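Local atomic coordinates of fructose-bisphosphate aldolase (PDB entry 4MOZ), a protein that is an aldolase of the DeoC/LacD family, built as a closed barrel of eight parallel strands wrapped by helices. Residues E188-P191 with T192-A195; E224-A227 with V228-A232; E150-A153 with T154-E158; N108-K111 with T112-D116; A248-F251 with L252-H256. All coordinates share one frame; numbering follows the deposited sequence.

Contact 1 of 5, residues E188-P191 with T192-A195; sequences EKAP and TTIA
T193 and I194 both turn back over the carbonyl groups that lead into helix 191-204, each presenting a methyl to the same oxygen. OG1 of T193 lies beside its backbone N, opposite the carbonyl carbon (chi1 -59°), which leaves CG2 anti to that N and 3.5 Å from O of E188. The hydroxyl bonds to the carbonyl of D187, just upstream. I194 comes alongside: its CG1 branch runs back past O of A190, and the terminal CD1 reaches O of E188 at 3.8 Å, close to CA of K189. A190 is the N-cap, and its small CB lies 3.8 Å from OG1 of T193. Its carbonyl accepts from I194 N at 3.1 Å, nearly straight, and O of P191 takes A195 N at 3.0 Å. Proline suits the first turn, where its missing N-H costs no helical bond. Beyond the turn, P191, I194 and A195 pack on helix 222-232, while E188 forms a salt bridge with R180. Both hydrogen bonds between the two segments are backbone bonds: the side chains of T193 and I194 add methyls packed against O of E188, and the buried threonine hydroxyl is satisfied by the loop it follows.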
# COMPACT_ATOMS: atom_id res chain seq x y z
N GLU C 188 2.51 19.96 23.99
CA GLU C 188 3.75 19.40 23.43
C GLU C 188 4.81 19.04 24.47
O GLU C 188 5.42 17.97 24.40
CB GLU C 188 4.36 20.35 22.39
CG GLU C 188 4.06 19.97 20.95
CD GLU C 188 5.09 20.50 19.97
OE1 GLU C 188 5.42 21.70 20.03
OE2 GLU C 188 5.59 19.71 19.14
N LYS C 189 5.02 19.93 25.44
CA LYS C 189 6.09 19.75 26.42
C LYS C 189 5.58 19.68 27.86
O LYS C 189 6.33 19.93 28.81
CB LYS C 189 7.16 20.84 26.23
CG LYS C 189 7.88 20.73 24.89
CD LYS C 189 8.75 21.93 24.59
CE LYS C 189 9.47 21.73 23.26
NZ LYS C 189 10.22 22.94 22.86
N ALA C 190 4.31 19.33 28.02
CA ALA C 190 3.76 19.02 29.34
C ALA C 190 4.46 17.78 29.89
O ALA C 190 4.84 16.89 29.13
CB ALA C 190 2.26 18.81 29.26
N PRO C 191 4.67 17.73 31.22
CA PRO C 191 5.31 16.57 31.85
C PRO C 191 4.68 15.22 31.48
O PRO C 191 5.41 14.27 31.21
CB PRO C 191 5.14 16.85 33.35
CG PRO C 191 5.12 18.35 33.43
CD PRO C 191 4.43 18.83 32.19
N THR C 192 3.35 15.15 31.45
CA THR C 192 2.64 13.91 31.11
C THR C 192 2.86 13.49 29.66
O THR C 192 2.94 12.30 29.36
CB THR C 192 1.11 14.01 31.36
OG1 THR C 192 0.59 15.13 30.64
CG2 THR C 192 0.80 14.16 32.85
N THR C 193 2.96 14.47 28.78
CA THR C 193 3.22 14.22 27.37
C THR C 193 4.60 13.59 27.17
O THR C 193 4.74 12.60 26.44
CB THR C 193 3.13 15.52 26.55
OG1 THR C 193 1.82 16.08 26.71
CG2 THR C 193 3.38 15.26 25.08
N ILE C 194 5.61 14.16 27.83
CA ILE C 194 6.98 13.67 27.76
C ILE C 194 7.10 12.27 28.36
O ILE C 194 7.79 11.41 27.81
CB ILE C 194 7.95 14.65 28.46
CG1 ILE C 194 7.85 16.06 27.85
CG2 ILE C 194 9.39 14.12 28.43
CD1 ILE C 194 8.07 16.15 26.36
N ALA C 195 6.40 12.05 29.47
CA ALA C 195 6.39 10.75 30.13
C ALA C 195 5.71 9.69 29.25
O ALA C 195 6.20 8.56 29.14
CB ALA C 195 5.72 10.84 31.50

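Contact 2 of 5, residues E224-A227 with V228-A232; sequences ENLA and VASAA
L226 and A229 make the one apolar side-chain contact between the segments on helix 222-232, a light one, with CD1 of the leucine 4.3 Å from CB of the alanine. L226 also rests on L238 and C240 of strand 237-240, and A229 fits against L238 and against I194 of the neighbouring helix 191-204. Alanine suits a place where two helices and a strand converge, since a single methyl lets the backbones come close. The tight part is the main chain. S230 N reaches O of L226 at 2.9 Å with an N-H...O angle of 161°, and A231 N meets O of A227 at 3.0 Å. OG of S230, set beside its own backbone N (chi1 -68°), passes O of L226 at 3.5 Å but gives its bond to the carbonyl of G262. V228 N reaches N225 O at 3.3 Å from well above the carbonyl plane, a bent i to i-3 bond (136°) of 3-10 type; V228 N stands 4.1 Å from O of E224. The V228 side chain sits at an interface, on A195 of helix 191-204 and N50 of a second subunit. On the looser side A227 and A231 offer only methyls, and E224 extends backward to bond T221 N. This is the outer helix of a beta-alpha-beta unit, strand 208-210 to strand 237-240, as in the TIM barrel.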
# COMPACT_ATOMS: atom_id res chain seq x y z
N GLU C 224 13.12 17.72 37.41
CA GLU C 224 12.32 16.91 38.33
C GLU C 224 11.15 16.23 37.61
O GLU C 224 10.85 15.07 37.87
CB GLU C 224 11.83 17.75 39.51
CG GLU C 224 12.92 18.04 40.53
CD GLU C 224 12.47 19.00 41.62
OE1 GLU C 224 11.45 19.69 41.45
OE2 GLU C 224 13.16 19.06 42.67
N ASN C 225 10.52 16.97 36.70
CA ASN C 225 9.47 16.43 35.83
C ASN C 225 9.98 15.33 34.90
O ASN C 225 9.28 14.35 34.65
CB ASN C 225 8.81 17.56 35.03
CG ASN C 225 7.72 18.28 35.81
OD1 ASN C 225 6.99 17.66 36.58
ND2 ASN C 225 7.60 19.58 35.60
N LEU C 226 11.20 15.50 34.40
CA LEU C 226 11.85 14.51 33.54
C LEU C 226 12.09 13.16 34.22
O LEU C 226 12.09 12.12 33.56
CB LEU C 226 13.18 15.05 32.99
CG LEU C 226 13.90 14.24 31.91
CD1 LEU C 226 13.07 14.12 30.64
CD2 LEU C 226 15.27 14.82 31.61
N ALA C 227 12.29 13.18 35.54
CA ALA C 227 12.47 11.95 36.32
C ALA C 227 11.31 10.97 36.14
O ALA C 227 11.52 9.75 36.09
CB ALA C 227 12.68 12.27 37.80
N VAL C 228 10.09 11.50 36.05
CA VAL C 228 8.90 10.69 35.82
C VAL C 228 8.97 9.98 34.45
O VAL C 228 8.59 8.81 34.33
CB VAL C 228 7.62 11.54 35.94
CG1 VAL C 228 6.37 10.74 35.57
CG2 VAL C 228 7.49 12.10 37.35
N ALA C 229 9.47 10.69 33.45
CA ALA C 229 9.62 10.14 32.10
C ALA C 229 10.71 9.06 32.05
O ALA C 229 10.53 8.03 31.40
CB ALA C 229 9.91 11.24 31.10
N SER C 230 11.82 9.31 32.74
CA SER C 230 12.91 8.34 32.82
C SER C 230 12.44 7.05 33.49
O SER C 230 12.88 5.96 33.12
CB SER C 230 14.10 8.93 33.56
OG SER C 230 14.71 9.96 32.80
N ALA C 231 11.55 7.20 34.47
CA ALA C 231 10.95 6.06 35.15
C ALA C 231 10.02 5.29 34.21
O ALA C 231 10.11 4.07 34.11
CB ALA C 231 10.21 6.51 36.40
N ALA C 232 9.17 6.03 33.49
CA ALA C 232 8.22 5.44 32.53
C ALA C 232 8.91 4.65 31.41
O ALA C 232 8.39 3.64 30.95
CB ALA C 232 7.32 6.51 31.95

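Contact 3 of 5, residues E150-A153 with T154-E158; sequences EYEA and TMLAE
E152 lays its side chain over L156 one turn further along helix 152-168, an outer helix of the TIM barrel that links strand 138-145 to strand 172-177. CG of the glutamate stands 3.7 Å from CD1 of the leucine, and the two side chains cross obliquely. With CG anti to the backbone N (chi1 174°), the chain leaves the helix outward beside L156, and its end (chi3 -80°) swings OE1 to G148 N and the hydroxyl of T107 of a second subunit. A glutamate suits this buried place: CG and OE2 both touch CD1 of L156, OE2 at 3.6 Å, while OE1 takes the two donors. L156 in turn rests on L145 of strand 138-145.

Y151 is the N-cap, and its carbonyl receives a weak bond from T154 N at 3.2 Å. Its phenol leads away from the helix to D115. The flexible selenoether of M155, modelled as selenomethionine, bends at its third torsion, chi3 -72°, to bring CE back to Y151, 4.2 Å from CB of that residue; M155 also touches Y118, Y143 and Y146. Regular bonding is then established, with L156 N to O of E152 at 2.8 Å and A157 N to O of A153 at 3.1 Å. The small methyls of A153 and A157 lie on the face that meets the second subunit. Back at the cap, CE of M155 approaches O of Y151 to 3.4 Å.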
# COMPACT_ATOMS: atom_id res chain seq x y z
N GLU C 150 -2.24 12.83 13.03
CA GLU C 150 -3.18 11.98 12.28
C GLU C 150 -2.47 10.88 11.49
O GLU C 150 -3.11 9.93 11.05
CB GLU C 150 -4.08 12.83 11.39
CG GLU C 150 -5.12 13.60 12.19
CD GLU C 150 -6.13 14.34 11.34
OE1 GLU C 150 -6.08 14.22 10.09
OE2 GLU C 150 -6.98 15.04 11.93
N TYR C 151 -1.16 11.00 11.33
CA TYR C 151 -0.36 9.97 10.67
C TYR C 151 0.43 9.10 11.65
O TYR C 151 1.33 8.36 11.24
CB TYR C 151 0.57 10.61 9.63
CG TYR C 151 -0.15 11.49 8.64
CD1 TYR C 151 -0.88 10.94 7.58
CD2 TYR C 151 -0.11 12.88 8.76
CE1 TYR C 151 -1.55 11.75 6.67
CE2 TYR C 151 -0.77 13.69 7.85
CZ TYR C 151 -1.49 13.13 6.82
OH TYR C 151 -2.14 13.96 5.93
N GLU C 152 0.07 9.17 12.93
CA GLU C 152 0.69 8.37 14.00
C GLU C 152 0.79 6.88 13.65
O GLU C 152 1.83 6.26 13.85
CB GLU C 152 -0.08 8.54 15.32
CG GLU C 152 0.39 7.65 16.47
CD GLU C 152 -0.57 7.67 17.66
OE1 GLU C 152 -0.51 8.64 18.45
OE2 GLU C 152 -1.37 6.71 17.81
N ALA C 153 -0.30 6.33 13.11
CA ALA C 153 -0.39 4.90 12.80
C ALA C 153 0.71 4.41 11.87
O ALA C 153 1.30 3.35 12.10
CB ALA C 153 -1.76 4.57 12.22
N THR C 154 0.97 5.18 10.81
CA THR C 154 1.99 4.83 9.83
C THR C 154 3.37 4.75 10.48
O THR C 154 4.13 3.82 10.23
CB THR C 154 2.01 5.84 8.67
OG1 THR C 154 0.67 6.02 8.17
CG2 THR C 154 2.90 5.35 7.53
N MSE C 155 3.67 5.73 11.33
CA MSE C 155 4.95 5.80 12.00
C MSE C 155 5.10 4.74 13.09
O MSE C 155 6.18 4.16 13.24
CB MSE C 155 5.20 7.20 12.54
CG MSE C 155 5.56 8.18 11.44
SE MSE C 155 5.71 10.02 12.04
CE MSE C 155 3.82 10.40 12.36
N LEU C 156 4.03 4.48 13.84
CA LEU C 156 4.03 3.36 14.79
C LEU C 156 4.39 2.04 14.12
O LEU C 156 5.21 1.28 14.64
CB LEU C 156 2.68 3.24 15.51
CG LEU C 156 2.36 4.21 16.66
CD1 LEU C 156 0.93 4.03 17.14
CD2 LEU C 156 3.34 4.03 17.82
N ALA C 157 3.79 1.78 12.96
CA ALA C 157 4.00 0.54 12.20
C ALA C 157 5.41 0.45 11.65
O ALA C 157 6.03 -0.62 11.71
CB ALA C 157 2.98 0.43 11.07
N GLU C 158 5.93 1.55 11.10
CA GLU C 158 7.31 1.56 10.61
C GLU C 158 8.29 1.37 11.76
O GLU C 158 9.20 0.55 11.67
CB GLU C 158 7.61 2.85 9.84
CG GLU C 158 6.92 2.96 8.49
CD GLU C 158 7.29 4.21 7.70
OE1 GLU C 158 8.00 5.10 8.22
OE2 GLU C 158 6.85 4.31 6.53

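Contact 4 of 5, residues N108-K111 with T112-D116; sequences NLVK and TAQDD
A helical turn in the loop that follows barrel strand 99-102 and leads to helix 125-132 brings V110 against Q114 at the surface of this TIM barrel. CG1 of V110 touches the amide carbon CD of Q114 at 3.7 Å, and the two side chains cross at about a right angle. The glutamine is extended, with CG anti to the backbone N (chi1 178°), which carries its amide back across the valine methyl. CB of D115 comes to CG1 of V110 from the next position, at 4.0 Å. Valine suits this place because it is compact and apolar, and its CG1 can rest against both the Q114 amide and the D115 methylene.

The turn is closed by O of K111, which accepts from residues three and four further on, with T112-Q114 in helical backbone conformation between them. D115 N lies in the carbonyl plane of K111 O at 3.1 Å and makes a nearly straight bond; Q114 N, 2.9 Å from K111 O, arrives from well above that plane and is more bent. NE2 of Q114 crosses to E150 of a third subunit. One water lies between K111 N and OE1 of Q114, accepting from the former, and a second lies between the carbonyls of V110 and D115. The long lysine side chain bends at chi2 (-60°) and folds back along the preceding loop, so that NZ of K111 donates to O of N108 at 2.9 Å.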
# COMPACT_ATOMS: atom_id res chain seq x y z
N ASN C 108 10.43 20.93 7.09
CA ASN C 108 9.55 21.75 7.92
C ASN C 108 8.72 22.74 7.10
O ASN C 108 8.22 23.73 7.64
CB ASN C 108 10.36 22.50 8.99
CG ASN C 108 11.39 23.46 8.41
OD1 ASN C 108 11.80 23.33 7.25
ND2 ASN C 108 11.82 24.42 9.21
N LEU C 109 8.57 22.47 5.81
CA LEU C 109 7.82 23.36 4.92
C LEU C 109 6.32 23.32 5.18
O LEU C 109 5.65 24.36 5.15
CB LEU C 109 8.13 23.06 3.45
CG LEU C 109 9.52 23.47 2.96
CD1 LEU C 109 9.88 22.73 1.67
CD2 LEU C 109 9.64 24.97 2.77
N VAL C 110 5.79 22.13 5.43
CA VAL C 110 4.38 21.98 5.75
C VAL C 110 4.24 22.13 7.26
O VAL C 110 4.75 21.30 8.01
CB VAL C 110 3.81 20.62 5.28
CG1 VAL C 110 2.35 20.46 5.70
CG2 VAL C 110 3.95 20.46 3.77
N LYS C 111 3.58 23.19 7.70
CA LYS C 111 3.36 23.43 9.12
C LYS C 111 2.18 22.61 9.63
O LYS C 111 1.29 22.26 8.86
CB LYS C 111 3.15 24.92 9.42
CG LYS C 111 4.20 25.85 8.82
CD LYS C 111 5.60 25.56 9.33
CE LYS C 111 6.61 26.50 8.70
NZ LYS C 111 8.00 26.19 9.13
N THR C 112 2.18 22.32 10.93
CA THR C 112 1.11 21.57 11.60
C THR C 112 -0.29 22.12 11.29
O THR C 112 -1.21 21.35 11.02
CB THR C 112 1.34 21.55 13.12
OG1 THR C 112 2.60 20.91 13.38
CG2 THR C 112 0.22 20.80 13.86
N ALA C 113 -0.42 23.45 11.33
CA ALA C 113 -1.69 24.13 11.02
C ALA C 113 -2.25 23.76 9.65
O ALA C 113 -3.47 23.75 9.46
CB ALA C 113 -1.52 25.64 11.15
N GLN C 114 -1.37 23.46 8.70
CA GLN C 114 -1.77 23.01 7.37
C GLN C 114 -2.11 21.52 7.37
O GLN C 114 -3.17 21.13 6.88
CB GLN C 114 -0.67 23.29 6.33
CG GLN C 114 -1.02 22.81 4.92
CD GLN C 114 0.14 22.86 3.94
OE1 GLN C 114 1.10 23.61 4.13
NE2 GLN C 114 0.05 22.07 2.88
N ASP C 115 -1.21 20.71 7.93
CA ASP C 115 -1.39 19.26 7.98
C ASP C 115 -0.49 18.68 9.08
O ASP C 115 0.64 19.13 9.26
CB ASP C 115 -1.05 18.62 6.62
CG ASP C 115 -1.67 17.23 6.44
OD1 ASP C 115 -2.66 16.87 7.12
OD2 ASP C 115 -1.17 16.48 5.56
N ASP C 116 -1.01 17.69 9.80
CA ASP C 116 -0.24 16.97 10.81
C ASP C 116 1.04 16.37 10.20
O ASP C 116 1.05 16.01 9.03
CB ASP C 116 -1.09 15.86 11.44
CG ASP C 116 -1.97 16.37 12.58
OD1 ASP C 116 -1.94 17.58 12.90
OD2 ASP C 116 -2.69 15.54 13.16
O HOH W 1 2.63 25.09 5.92
O HOH W 2 3.40 19.02 9.28

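Contact 5 of 5, residues A248-F251 with L252-H256; sequences AKVF and LQQLH
The ring of F251 carries L255 over one face: CG of the leucine stands 4.1 Å above the ring plane, displaced toward the rim, and its CD1 meets CE2 of F251 at 3.6 Å. The next residue's backbone nitrogen, L252 N, approaches the ring obliquely. This is helix 248-260, the outer helix of the beta-alpha-beta unit running from strand 237-240 to strand 266-269 in the TIM barrel. With CG anti to its backbone N (chi1 174°), the phenylalanine reaches the layer between helix and barrel, where it touches T269 of strand 266-269 and I288 of helix 278-294. A flat, wide ring suits this layer, and L255, one turn on, shares both the strand and I288.

L252 faces the same neighbouring helix, packing on A287 and I291. Its CG folds close over O of A248, 3.2 Å away, while its own N donates to that oxygen at 2.9 Å, so the carbonyl is both bonded and sheltered by hydrocarbon. Q253 N to O of K249 and Q254 N to O of V250 continue the pattern, and L255 N closes on O of F251 at 3.2 Å.

K249 and Q253 lie on the side that meets helix 298-305, where they touch L302 and V298, and Q253 bonds D257 with its amide. Q254 extends along the helix surface, and its OE1 accepts from G243 N, which leaves its other branch near valine: NE2 of Q254 is 3.9 Å from CG1 of V250.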
# COMPACT_ATOMS: atom_id res chain seq x y z
N ALA C 248 26.71 28.73 27.38
CA ALA C 248 27.35 27.42 27.51
C ALA C 248 27.24 26.83 28.92
O ALA C 248 26.99 25.63 29.07
CB ALA C 248 28.80 27.48 27.07
N LYS C 249 27.43 27.66 29.94
CA LYS C 249 27.32 27.23 31.34
C LYS C 249 25.91 26.74 31.69
O LYS C 249 25.75 25.68 32.29
CB LYS C 249 27.77 28.33 32.31
CG LYS C 249 27.87 27.85 33.75
CD LYS C 249 28.28 28.97 34.71
CE LYS C 249 28.40 28.43 36.12
NZ LYS C 249 28.96 29.44 37.07
N VAL C 250 24.90 27.52 31.30
CA VAL C 250 23.50 27.16 31.54
C VAL C 250 23.16 25.85 30.81
O VAL C 250 22.51 24.96 31.38
CB VAL C 250 22.53 28.28 31.09
CG1 VAL C 250 21.08 27.87 31.29
CG2 VAL C 250 22.83 29.57 31.85
N PHE C 251 23.62 25.75 29.57
CA PHE C 251 23.45 24.54 28.77
C PHE C 251 24.04 23.31 29.45
O PHE C 251 23.38 22.26 29.54
CB PHE C 251 24.07 24.74 27.37
CG PHE C 251 24.06 23.49 26.53
CD1 PHE C 251 22.91 23.10 25.85
CD2 PHE C 251 25.21 22.71 26.41
CE1 PHE C 251 22.90 21.95 25.07
CE2 PHE C 251 25.20 21.56 25.64
CZ PHE C 251 24.05 21.18 24.97
N LEU C 252 25.27 23.43 29.94
CA LEU C 252 25.96 22.30 30.56
C LEU C 252 25.34 21.93 31.90
O LEU C 252 25.39 20.78 32.31
CB LEU C 252 27.47 22.57 30.69
CG LEU C 252 28.27 22.69 29.38
CD1 LEU C 252 29.59 23.43 29.62
CD2 LEU C 252 28.53 21.34 28.73
N GLN C 253 24.75 22.93 32.56
CA GLN C 253 24.01 22.73 33.81
C GLN C 253 22.70 22.00 33.58
O GLN C 253 22.30 21.16 34.38
CB GLN C 253 23.76 24.08 34.52
CG GLN C 253 23.11 23.98 35.90
CD GLN C 253 24.02 23.35 36.95
OE1 GLN C 253 25.12 23.84 37.21
NE2 GLN C 253 23.55 22.27 37.56
N GLN C 254 22.02 22.32 32.48
CA GLN C 254 20.80 21.60 32.10
C GLN C 254 21.09 20.12 31.89
O GLN C 254 20.39 19.27 32.43
CB GLN C 254 20.19 22.20 30.83
CG GLN C 254 19.48 23.52 31.04
CD GLN C 254 18.86 24.05 29.76
OE1 GLN C 254 18.64 23.29 28.80
NE2 GLN C 254 18.56 25.34 29.73
N LEU C 255 22.13 19.82 31.12
CA LEU C 255 22.52 18.44 30.83
C LEU C 255 22.88 17.67 32.09
O LEU C 255 22.55 16.48 32.21
CB LEU C 255 23.69 18.40 29.83
CG LEU C 255 23.50 18.97 28.43
CD1 LEU C 255 24.68 18.55 27.56
CD2 LEU C 255 22.19 18.53 27.79
N HIS C 256 23.57 18.34 33.00
CA HIS C 256 23.96 17.76 34.28
C HIS C 256 22.74 17.45 35.12
O HIS C 256 22.61 16.34 35.65
CB HIS C 256 24.92 18.70 35.01
CG HIS C 256 25.68 18.03 36.13
ND1 HIS C 256 25.19 17.95 37.39
CD2 HIS C 256 26.92 17.40 36.16
CE1 HIS C 256 26.08 17.30 38.17
NE2 HIS C 256 27.14 16.97 37.42

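In the fold
Contacts 1 and 3 are the starts of outer barrel helices and contacts 2 and 5 lie within such helices, all four partly buried, whereas contact 4 is a surface turn in a loop. Contacts 1 and 2 lie on adjacent helices that touch directly, P191 against N225 and A195 against A229. Contacts 3 and 4 are also joined, by polar links. Contact 5 stands on the opposite side of the chain's centre from contact 3 and meets no other subunit; its chemistry is aromatic and aliphatic. By contrast, contacts 1 and 2 pack on N50 of a second subunit, contact 2 also bonding K45 there through A232 O; contacts 3 and 4 send carboxylates and amides across subunit boundaries, and water enters the bonding of contact 4.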